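Local coordinates for protein MmeI (Methylophilus methylotrophus, PDB 5HR4) that is a type IIL restriction-modification enzyme that probably methylates adenine at N6 in DNA, using S-adenosyl-L-methionine, at residues L188-R192 and L261-L266; K323-L328 and F563-F568; A461-W466 and A516-K520. All blocks are in the same frame, centred on the assembly; numbering follows the deposited sequence.

Contact 1 of 3, residues L188-R192 and L261-L266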
# COMPACT_ATOMS: atom_id res chain seq x y z
N LEU A 188 27.67 -2.69 -1.15
CA LEU A 188 28.22 -4.01 -1.46
C LEU A 188 29.14 -4.52 -0.35
O LEU A 188 29.21 -5.74 -0.13
CB LEU A 188 28.95 -3.96 -2.80
CG LEU A 188 29.80 -5.11 -3.36
CD1 LEU A 188 29.11 -6.45 -3.31
CD2 LEU A 188 30.13 -4.76 -4.78
N TYR A 189 29.83 -3.63 0.36
CA TYR A 189 30.58 -4.06 1.53
C TYR A 189 29.66 -4.80 2.49
O TYR A 189 29.99 -5.90 2.96
CB TYR A 189 31.20 -2.85 2.23
CG TYR A 189 32.39 -3.15 3.12
CD1 TYR A 189 32.22 -3.52 4.44
CD2 TYR A 189 33.69 -3.02 2.64
CE1 TYR A 189 33.30 -3.79 5.27
CE2 TYR A 189 34.78 -3.28 3.45
CZ TYR A 189 34.58 -3.67 4.77
OH TYR A 189 35.67 -3.92 5.59
N LEU A 190 28.49 -4.24 2.76
CA LEU A 190 27.63 -4.76 3.82
C LEU A 190 26.98 -6.07 3.39
O LEU A 190 27.00 -7.07 4.12
CB LEU A 190 26.58 -3.72 4.18
CG LEU A 190 25.95 -3.91 5.56
CD1 LEU A 190 26.82 -3.28 6.66
CD2 LEU A 190 24.54 -3.36 5.57
N VAL A 191 26.42 -6.09 2.19
CA VAL A 191 25.87 -7.31 1.63
C VAL A 191 26.94 -8.42 1.54
O VAL A 191 26.63 -9.60 1.71
CB VAL A 191 25.23 -6.96 0.27
CG1 VAL A 191 25.92 -7.67 -0.89
CG2 VAL A 191 23.71 -7.18 0.30
N ARG A 192 28.20 -8.07 1.30
CA ARG A 192 29.26 -9.07 1.42
C ARG A 192 29.36 -9.60 2.85
O ARG A 192 29.38 -10.82 3.07
CB ARG A 192 30.59 -8.50 0.96
CG ARG A 192 30.73 -8.45 -0.56
CD ARG A 192 31.88 -7.52 -0.95
NE ARG A 192 32.16 -7.57 -2.38
CZ ARG A 192 33.35 -7.30 -2.91
NH1 ARG A 192 34.36 -6.95 -2.12
NH2 ARG A 192 33.53 -7.39 -4.22
N LEU A 261 29.22 -11.18 -6.81
CA LEU A 261 29.26 -10.67 -5.45
C LEU A 261 30.67 -10.32 -5.01
O LEU A 261 30.83 -9.43 -4.18
CB LEU A 261 28.64 -11.68 -4.48
CG LEU A 261 28.74 -11.48 -2.96
CD1 LEU A 261 28.10 -10.18 -2.51
CD2 LEU A 261 28.10 -12.65 -2.21
N PHE A 262 31.70 -10.98 -5.53
CA PHE A 262 33.05 -10.75 -5.01
C PHE A 262 34.04 -10.24 -6.05
O PHE A 262 35.25 -10.12 -5.76
CB PHE A 262 33.57 -12.03 -4.34
CG PHE A 262 32.99 -12.24 -2.97
CD1 PHE A 262 33.48 -11.54 -1.89
CD2 PHE A 262 31.90 -13.09 -2.78
CE1 PHE A 262 32.92 -11.70 -0.61
CE2 PHE A 262 31.33 -13.25 -1.52
CZ PHE A 262 31.85 -12.55 -0.43
N GLU A 263 33.56 -9.87 -7.25
CA GLU A 263 34.47 -9.59 -8.34
C GLU A 263 35.09 -8.21 -8.24
O GLU A 263 36.22 -8.02 -8.69
CB GLU A 263 33.73 -9.75 -9.67
CG GLU A 263 32.78 -8.65 -10.03
CD GLU A 263 32.16 -8.91 -11.40
OE1 GLU A 263 32.62 -9.87 -12.06
OE2 GLU A 263 31.23 -8.17 -11.81
N GLU A 264 34.38 -7.25 -7.62
CA GLU A 264 34.87 -5.88 -7.67
C GLU A 264 35.77 -5.59 -6.48
O GLU A 264 35.36 -5.80 -5.33
CB GLU A 264 33.73 -4.89 -7.68
CG GLU A 264 34.21 -3.46 -7.73
CD GLU A 264 33.08 -2.46 -7.63
OE1 GLU A 264 31.92 -2.89 -7.41
OE2 GLU A 264 33.34 -1.23 -7.77
N PRO A 265 36.99 -5.10 -6.69
CA PRO A 265 37.79 -4.62 -5.56
C PRO A 265 37.14 -3.38 -4.96
O PRO A 265 36.55 -2.56 -5.67
CB PRO A 265 39.15 -4.31 -6.20
CG PRO A 265 38.79 -3.87 -7.58
CD PRO A 265 37.64 -4.79 -7.98
N LEU A 266 37.25 -3.24 -3.65
CA LEU A 266 36.58 -2.18 -2.94
C LEU A 266 37.60 -1.42 -2.11
O LEU A 266 38.53 -2.04 -1.56
CB LEU A 266 35.49 -2.72 -2.00
CG LEU A 266 34.14 -3.07 -2.60
CD1 LEU A 266 33.22 -3.64 -1.52
CD2 LEU A 266 33.51 -1.87 -3.29

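Contact 2 of 3, residues K323-L328 and F563-F568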
# COMPACT_ATOMS: atom_id res chain seq x y z
N LYS A 323 -0.50 -15.02 -0.70
CA LYS A 323 -1.83 -14.79 -1.26
C LYS A 323 -1.75 -14.32 -2.71
O LYS A 323 -2.75 -14.38 -3.43
CB LYS A 323 -2.65 -13.72 -0.50
CG LYS A 323 -2.26 -13.43 0.90
CD LYS A 323 -2.70 -12.02 1.25
CE LYS A 323 -3.53 -11.98 2.52
NZ LYS A 323 -3.88 -10.59 2.87
N LEU A 324 -0.59 -13.82 -3.13
CA LEU A 324 -0.47 -13.33 -4.50
C LEU A 324 0.09 -14.40 -5.45
O LEU A 324 -0.43 -14.56 -6.56
CB LEU A 324 0.40 -12.07 -4.51
CG LEU A 324 0.54 -11.31 -5.82
CD1 LEU A 324 0.89 -9.92 -5.45
CD2 LEU A 324 1.64 -11.89 -6.71
N ILE A 325 1.11 -15.15 -5.04
CA ILE A 325 1.66 -16.14 -5.96
C ILE A 325 0.87 -17.45 -6.00
O ILE A 325 1.02 -18.21 -6.98
CB ILE A 325 3.14 -16.45 -5.65
CG1 ILE A 325 3.28 -17.15 -4.29
CG2 ILE A 325 4.00 -15.17 -5.73
CD1 ILE A 325 4.71 -17.45 -3.89
N LYS A 326 0.06 -17.77 -5.00
CA LYS A 326 -0.69 -19.03 -5.09
C LYS A 326 -1.69 -19.00 -6.24
O LYS A 326 -1.63 -19.89 -7.10
CB LYS A 326 -1.39 -19.37 -3.76
CG LYS A 326 -0.48 -19.88 -2.64
CD LYS A 326 -1.21 -19.86 -1.29
CE LYS A 326 -1.58 -21.26 -0.80
NZ LYS A 326 -2.31 -22.03 -1.86
N PRO A 327 -2.58 -18.00 -6.35
CA PRO A 327 -3.42 -17.92 -7.56
C PRO A 327 -2.64 -17.60 -8.82
O PRO A 327 -3.04 -18.04 -9.90
CB PRO A 327 -4.42 -16.80 -7.23
CG PRO A 327 -4.23 -16.50 -5.78
CD PRO A 327 -2.84 -16.88 -5.44
N LEU A 328 -1.55 -16.83 -8.75
CA LEU A 328 -0.89 -16.43 -9.98
C LEU A 328 -0.32 -17.63 -10.72
O LEU A 328 -0.56 -17.81 -11.92
CB LEU A 328 0.21 -15.40 -9.71
CG LEU A 328 0.74 -14.66 -10.96
CD1 LEU A 328 -0.40 -14.02 -11.77
CD2 LEU A 328 1.82 -13.63 -10.61
N PHE A 563 -8.14 -12.38 -11.03
CA PHE A 563 -8.47 -12.61 -9.64
C PHE A 563 -8.12 -11.34 -8.89
O PHE A 563 -7.40 -10.48 -9.40
CB PHE A 563 -7.75 -13.83 -9.07
CG PHE A 563 -6.28 -13.61 -8.82
CD1 PHE A 563 -5.83 -13.11 -7.59
CD2 PHE A 563 -5.35 -13.91 -9.79
CE1 PHE A 563 -4.48 -12.92 -7.35
CE2 PHE A 563 -3.99 -13.71 -9.56
CZ PHE A 563 -3.55 -13.22 -8.34
N ALA A 564 -8.64 -11.23 -7.67
CA ALA A 564 -8.43 -10.02 -6.90
C ALA A 564 -8.72 -10.31 -5.44
O ALA A 564 -9.67 -11.03 -5.13
CB ALA A 564 -9.34 -8.88 -7.39
N HIS A 565 -7.90 -9.73 -4.56
CA HIS A 565 -8.15 -9.67 -3.13
C HIS A 565 -8.74 -8.30 -2.80
O HIS A 565 -8.10 -7.28 -3.03
CB HIS A 565 -6.87 -9.86 -2.32
CG HIS A 565 -6.38 -11.28 -2.26
ND1 HIS A 565 -6.40 -12.02 -1.10
CD2 HIS A 565 -5.84 -12.08 -3.22
CE1 HIS A 565 -5.91 -13.22 -1.34
NE2 HIS A 565 -5.56 -13.28 -2.62
N ARG A 566 -9.94 -8.29 -2.23
CA ARG A 566 -10.51 -7.04 -1.76
C ARG A 566 -9.75 -6.53 -0.54
O ARG A 566 -8.81 -7.16 -0.04
CB ARG A 566 -11.99 -7.22 -1.45
CG ARG A 566 -12.84 -7.45 -2.64
CD ARG A 566 -14.26 -7.59 -2.19
NE ARG A 566 -14.81 -6.28 -1.88
CZ ARG A 566 -14.92 -5.31 -2.78
NH1 ARG A 566 -14.50 -5.50 -4.02
NH2 ARG A 566 -15.43 -4.13 -2.45
N THR A 567 -10.19 -5.37 -0.04
CA THR A 567 -9.46 -4.61 0.97
C THR A 567 -9.03 -5.46 2.17
O THR A 567 -9.85 -6.20 2.74
CB THR A 567 -10.35 -3.46 1.45
OG1 THR A 567 -10.60 -2.56 0.37
CG2 THR A 567 -9.71 -2.74 2.60
N PHE A 568 -7.76 -5.36 2.56
CA PHE A 568 -7.28 -5.90 3.83
C PHE A 568 -6.30 -4.93 4.47
O PHE A 568 -5.76 -4.04 3.80
CB PHE A 568 -6.65 -7.29 3.68
CG PHE A 568 -5.52 -7.38 2.69
CD1 PHE A 568 -5.78 -7.45 1.33
CD2 PHE A 568 -4.21 -7.45 3.11
CE1 PHE A 568 -4.73 -7.55 0.40
CE2 PHE A 568 -3.17 -7.55 2.20
CZ PHE A 568 -3.43 -7.60 0.84

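Contact 3 of 3, residues A461-W466 and A516-K520. With SFG (sinefungin), chain H.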
# COMPACT_ATOMS: atom_id res chain seq x y z
N ALA A 461 12.08 1.99 -12.63
CA ALA A 461 11.24 1.16 -13.48
C ALA A 461 10.25 1.95 -14.32
O ALA A 461 9.68 1.39 -15.28
CB ALA A 461 10.46 0.16 -12.62
N LEU A 462 10.00 3.21 -13.99
CA LEU A 462 9.05 4.00 -14.77
C LEU A 462 9.72 4.72 -15.93
O LEU A 462 9.03 5.10 -16.88
CB LEU A 462 8.34 5.01 -13.86
CG LEU A 462 7.53 4.43 -12.67
CD1 LEU A 462 6.69 5.49 -12.01
CD2 LEU A 462 6.65 3.29 -13.08
N GLN A 463 11.05 4.88 -15.90
CA GLN A 463 11.79 5.62 -16.92
C GLN A 463 12.47 4.74 -17.96
O GLN A 463 12.92 5.27 -18.97
CB GLN A 463 12.85 6.52 -16.27
CG GLN A 463 12.29 7.74 -15.56
CD GLN A 463 13.37 8.58 -14.88
OE1 GLN A 463 14.56 8.30 -15.01
NE2 GLN A 463 12.95 9.62 -14.15
N ILE A 464 12.55 3.43 -17.75
CA ILE A 464 13.29 2.55 -18.65
C ILE A 464 12.32 1.65 -19.43
O ILE A 464 11.13 1.56 -19.14
CB ILE A 464 14.30 1.68 -17.89
CG1 ILE A 464 13.59 0.79 -16.87
CG2 ILE A 464 15.36 2.52 -17.22
CD1 ILE A 464 14.52 -0.18 -16.20
N ASP A 465 12.87 0.95 -20.42
CA ASP A 465 12.14 -0.08 -21.13
C ASP A 465 12.38 -1.42 -20.43
O ASP A 465 13.52 -1.90 -20.38
CB ASP A 465 12.60 -0.13 -22.59
CG ASP A 465 11.75 -1.05 -23.46
OD1 ASP A 465 10.69 -1.52 -23.00
OD2 ASP A 465 12.15 -1.29 -24.61
N TRP A 466 11.30 -2.03 -19.89
CA TRP A 466 11.47 -3.29 -19.17
C TRP A 466 12.20 -4.35 -19.99
O TRP A 466 12.93 -5.17 -19.43
CB TRP A 466 10.11 -3.82 -18.67
CG TRP A 466 9.56 -2.97 -17.54
CD1 TRP A 466 10.18 -1.91 -16.95
CD2 TRP A 466 8.31 -3.12 -16.86
NE1 TRP A 466 9.40 -1.38 -15.96
CE2 TRP A 466 8.24 -2.10 -15.88
CE3 TRP A 466 7.24 -4.02 -16.97
CZ2 TRP A 466 7.14 -1.94 -15.03
CZ3 TRP A 466 6.15 -3.86 -16.12
CH2 TRP A 466 6.11 -2.84 -15.17
N ALA A 516 0.96 3.95 -11.87
CA ALA A 516 1.93 3.98 -12.96
C ALA A 516 2.40 2.59 -13.41
O ALA A 516 2.64 2.37 -14.60
CB ALA A 516 3.13 4.82 -12.56
N TRP A 517 2.59 1.65 -12.49
CA TRP A 517 3.09 0.34 -12.93
C TRP A 517 2.08 -0.43 -13.78
O TRP A 517 2.49 -1.34 -14.50
CB TRP A 517 3.51 -0.53 -11.74
CG TRP A 517 4.89 -0.23 -11.25
CD1 TRP A 517 5.98 -1.03 -11.33
CD2 TRP A 517 5.31 0.97 -10.60
NE1 TRP A 517 7.07 -0.40 -10.76
CE2 TRP A 517 6.68 0.83 -10.31
CE3 TRP A 517 4.67 2.15 -10.23
CZ2 TRP A 517 7.42 1.82 -9.67
CZ3 TRP A 517 5.40 3.14 -9.60
CH2 TRP A 517 6.76 2.97 -9.32
N TYR A 518 0.79 -0.08 -13.72
CA TYR A 518 -0.20 -0.84 -14.48
C TYR A 518 -0.11 -0.60 -15.99
O TYR A 518 -0.09 -1.59 -16.75
CB TYR A 518 -1.61 -0.55 -13.95
CG TYR A 518 -1.92 -1.22 -12.63
CD1 TYR A 518 -1.38 -0.75 -11.44
CD2 TYR A 518 -2.78 -2.31 -12.58
CE1 TYR A 518 -1.67 -1.34 -10.24
CE2 TYR A 518 -3.08 -2.92 -11.38
CZ TYR A 518 -2.52 -2.44 -10.22
OH TYR A 518 -2.81 -3.04 -9.02
N PRO A 519 -0.08 0.64 -16.49
CA PRO A 519 0.11 0.81 -17.94
C PRO A 519 1.45 0.31 -18.42
O PRO A 519 1.53 -0.21 -19.55
CB PRO A 519 -0.01 2.33 -18.13
CG PRO A 519 -0.76 2.80 -16.95
CD PRO A 519 -0.30 1.93 -15.83
N LYS A 520 2.50 0.45 -17.61
CA LYS A 520 3.80 -0.14 -17.95
C LYS A 520 3.65 -1.62 -18.24
O LYS A 520 3.87 -2.06 -19.38
CB LYS A 520 4.80 0.10 -16.82
CG LYS A 520 5.59 1.36 -16.99
CD LYS A 520 6.45 1.29 -18.23
CE LYS A 520 7.74 2.07 -18.09
NZ LYS A 520 8.54 2.03 -19.35
N SFG H . 8.24 -6.02 -2.30
CA SFG H . 9.44 -5.52 -1.66
C SFG H . 9.72 -6.43 -0.48
O SFG H . 8.93 -7.37 -0.24
OXT SFG H . 10.72 -6.25 0.26
CB SFG H . 9.23 -4.09 -1.19
CG SFG H . 8.79 -3.26 -2.39
CD SFG H . 8.34 -1.93 -1.83
NE SFG H . 6.98 -2.11 -1.35
C5' SFG H . 8.41 -0.81 -2.88
C4' SFG H . 9.82 -0.65 -3.54
O4' SFG H . 9.70 0.05 -4.64
C3' SFG H . 10.82 0.17 -2.70
O3' SFG H . 11.82 -0.67 -2.33
C2' SFG H . 11.33 1.32 -3.63
O2' SFG H . 12.80 1.51 -3.51
C1' SFG H . 11.05 0.90 -4.82
N9 SFG H . 10.71 1.94 -5.73
C8 SFG H . 10.00 3.05 -5.49
N7 SFG H . 9.87 3.72 -6.64
C5 SFG H . 10.49 3.02 -7.59
C6 SFG H . 10.67 3.27 -8.92
N6 SFG H . 10.24 4.36 -9.78
N1 SFG H . 11.34 2.43 -9.70
C2 SFG H . 11.85 1.30 -9.15
N3 SFG H . 11.68 1.05 -7.82
C4 SFG H . 11.00 1.92 -7.04

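Contact 1 of 3, residues L188-R192 and L261-L266
Arg192 of helix 183-200, in the helicase spacer region of MmeI, holds the turn that leaves the short helix 259-262. Its side chain runs into the curve of residues 261-266 and binds backbone oxygens there. NE donates to Leu261 O (2.9 Å), which receives it nearly along the C=O axis. NH2 donates to Glu264 O (2.7 Å), and more weakly to Leu261 O at 3.4 Å. Both oxygens lie at the guanidinium edge, but each is 26° out of the plane. The chain from CG to NE is extended, which carries the group across to the turn. The two flat faces are covered by carbon. Leu266 CD1 sits over one face, 3.6 Å from Arg192 NH1, and Phe262 CD1 lies over the opposite face toward the rim. The group is thus gripped at its edge and packed on both sides. A leucine here would probably leave Leu261 O and Glu264 O without their donors and free the turn to shift. Apolar contacts flank the arginine. Leu261 CD1 touches Val191 CG1 and Arg192 CG, each at 3.7 Å, and also Leu188 CD1. Leu188 reaches the turn with CG anti to the backbone N (chi1 172°). Leu266 CD1 also lies 4.2 Å from Tyr189 CD2. Glu264 OE1 lies beside Leu188 CD2 and is hydrogen-bonded to His184 NE2, earlier on helix 183-200. Phe233 of helix 225-235 adds a cation-pi contact to Arg192 and an edge-to-face contact to Tyr189. Helix 416-440 packs nearby, where Val424 touches both Val191 and Leu261.

Contact 2 of 3, residues K323-L328 and F563-F568
Segment 323-328 of helix 318-340 and segment 563-568 of strand 560-569 run close to antiparallel; the axes of these segments are 9.8 Å apart at closest approach, with 157° between their directions. Pro327 lies on the side of the helix that faces the strand, and the helix is kinked where the N of Pro327 makes no bond to the turn before. Pro327 CB stands over the centre of the Phe563 ring, 3.7 Å from the centroid, in a CH-pi contact. Pro327 CG lies 3.9 Å from Phe563 CE1. The phenyl ring reaches this place because Phe563 CG sits between the backbone N and the carbonyl carbon (chi1 74°). Leu328 CD1 adds a looser apolar touch to Phe563 CE2, at 4.2 Å. The strand belongs to the large mixed sheet of the methyltransferase. Its first seven strands follow the order 3-2-1-4-5-7-6 known from class I methyltransferases, and 560-569 is the sixth, next to the antiparallel strand 581-588. The helix packs on one side of this sheet, and Leu324 turns away from strand 563-568 to rest on strands 477-480 and 532-538. At the other end polar groups take part. His565 NE2 gives a weak hydrogen bond to the backbone Lys323 O (3.1 Å). Lys323 CB lies 3.4 Å from His565 CE1. The lysine chain then runs on, bent at chi3, to meet Phe568. Its NZ stands over the face of that ring, 3.3 Å from the centroid and 22° off the normal, as a cation-pi pair. The same NZ has hydrogen bonds to Asn320 and to the hydroxyl of Tyr600. That hydroxyl is also hydrogen-bonded to His565 ND1.

Contact 3 of 3, residues A461-W466 and A516-K520
Leu462 and Trp517 meet beside the adenine of sinefungin, in the cofactor pocket of the class I methyltransferase fold. Residues 461-466 belong to the loop after strand 455-458. Residues 516-520 lie at the beginning of helix 517-524. The hydrogen bonds come first. Ala461 N donates to N1 of the sinefungin base (3.1 Å, 149° at the hydrogen), a backbone bond to the base. Lys520 NZ donates to Ile464 O at 2.6 Å. The lysine chain bends at chi2 and chi3, and its CE passes the carbonyl oxygens of Ala461 and Leu462. Trp466 NE1 returns to its own loop and binds Ala461 O on a lone pair (2.9 Å). The Trp517 NE1 bond goes outside both segments, to Pro362 O. Apolar contacts fill the rest. Leu462 CD2 sits over the centre of the six-membered ring of Trp517, 3.5 Å from the centroid, a CH-pi contact. Its other methyl, CD1, touches both Trp517 CZ3 and Ala516 CB. Lys520 CB packs against Trp466 CZ2 and CH2, 3.6 Å from CZ2. The side chains of Trp466 and Trp517 run at about a right angle, and Trp466 CZ2 touches Trp517 CD1 at 4.0 Å. The edge of Trp517 faces the ligand, its CZ2 3.6 Å from sinefungin C6.

In the fold
Contact 3 is nested within the chain loop closed by contact 2, and both belong to the mixed sheet domain of the methyltransferase. Contact 1 closes earlier, in a helical part without strands, about 29 Å (centre to centre) from contact 3. Contacts 1 and 3 are buried, contact 2 only partly. In contacts 1 and 3 a basic side chain binds backbone oxygen: two atoms in contact 1, one in contact 3. In contact 2 the lysine instead faces an aromatic ring, and the one hydrogen bond across, from a histidine to a backbone oxygen, is weak. Only contact 3 touches a bound ligand. Contacts 2 and 3 share no residue; their nearest atoms lie about 9 Å apart.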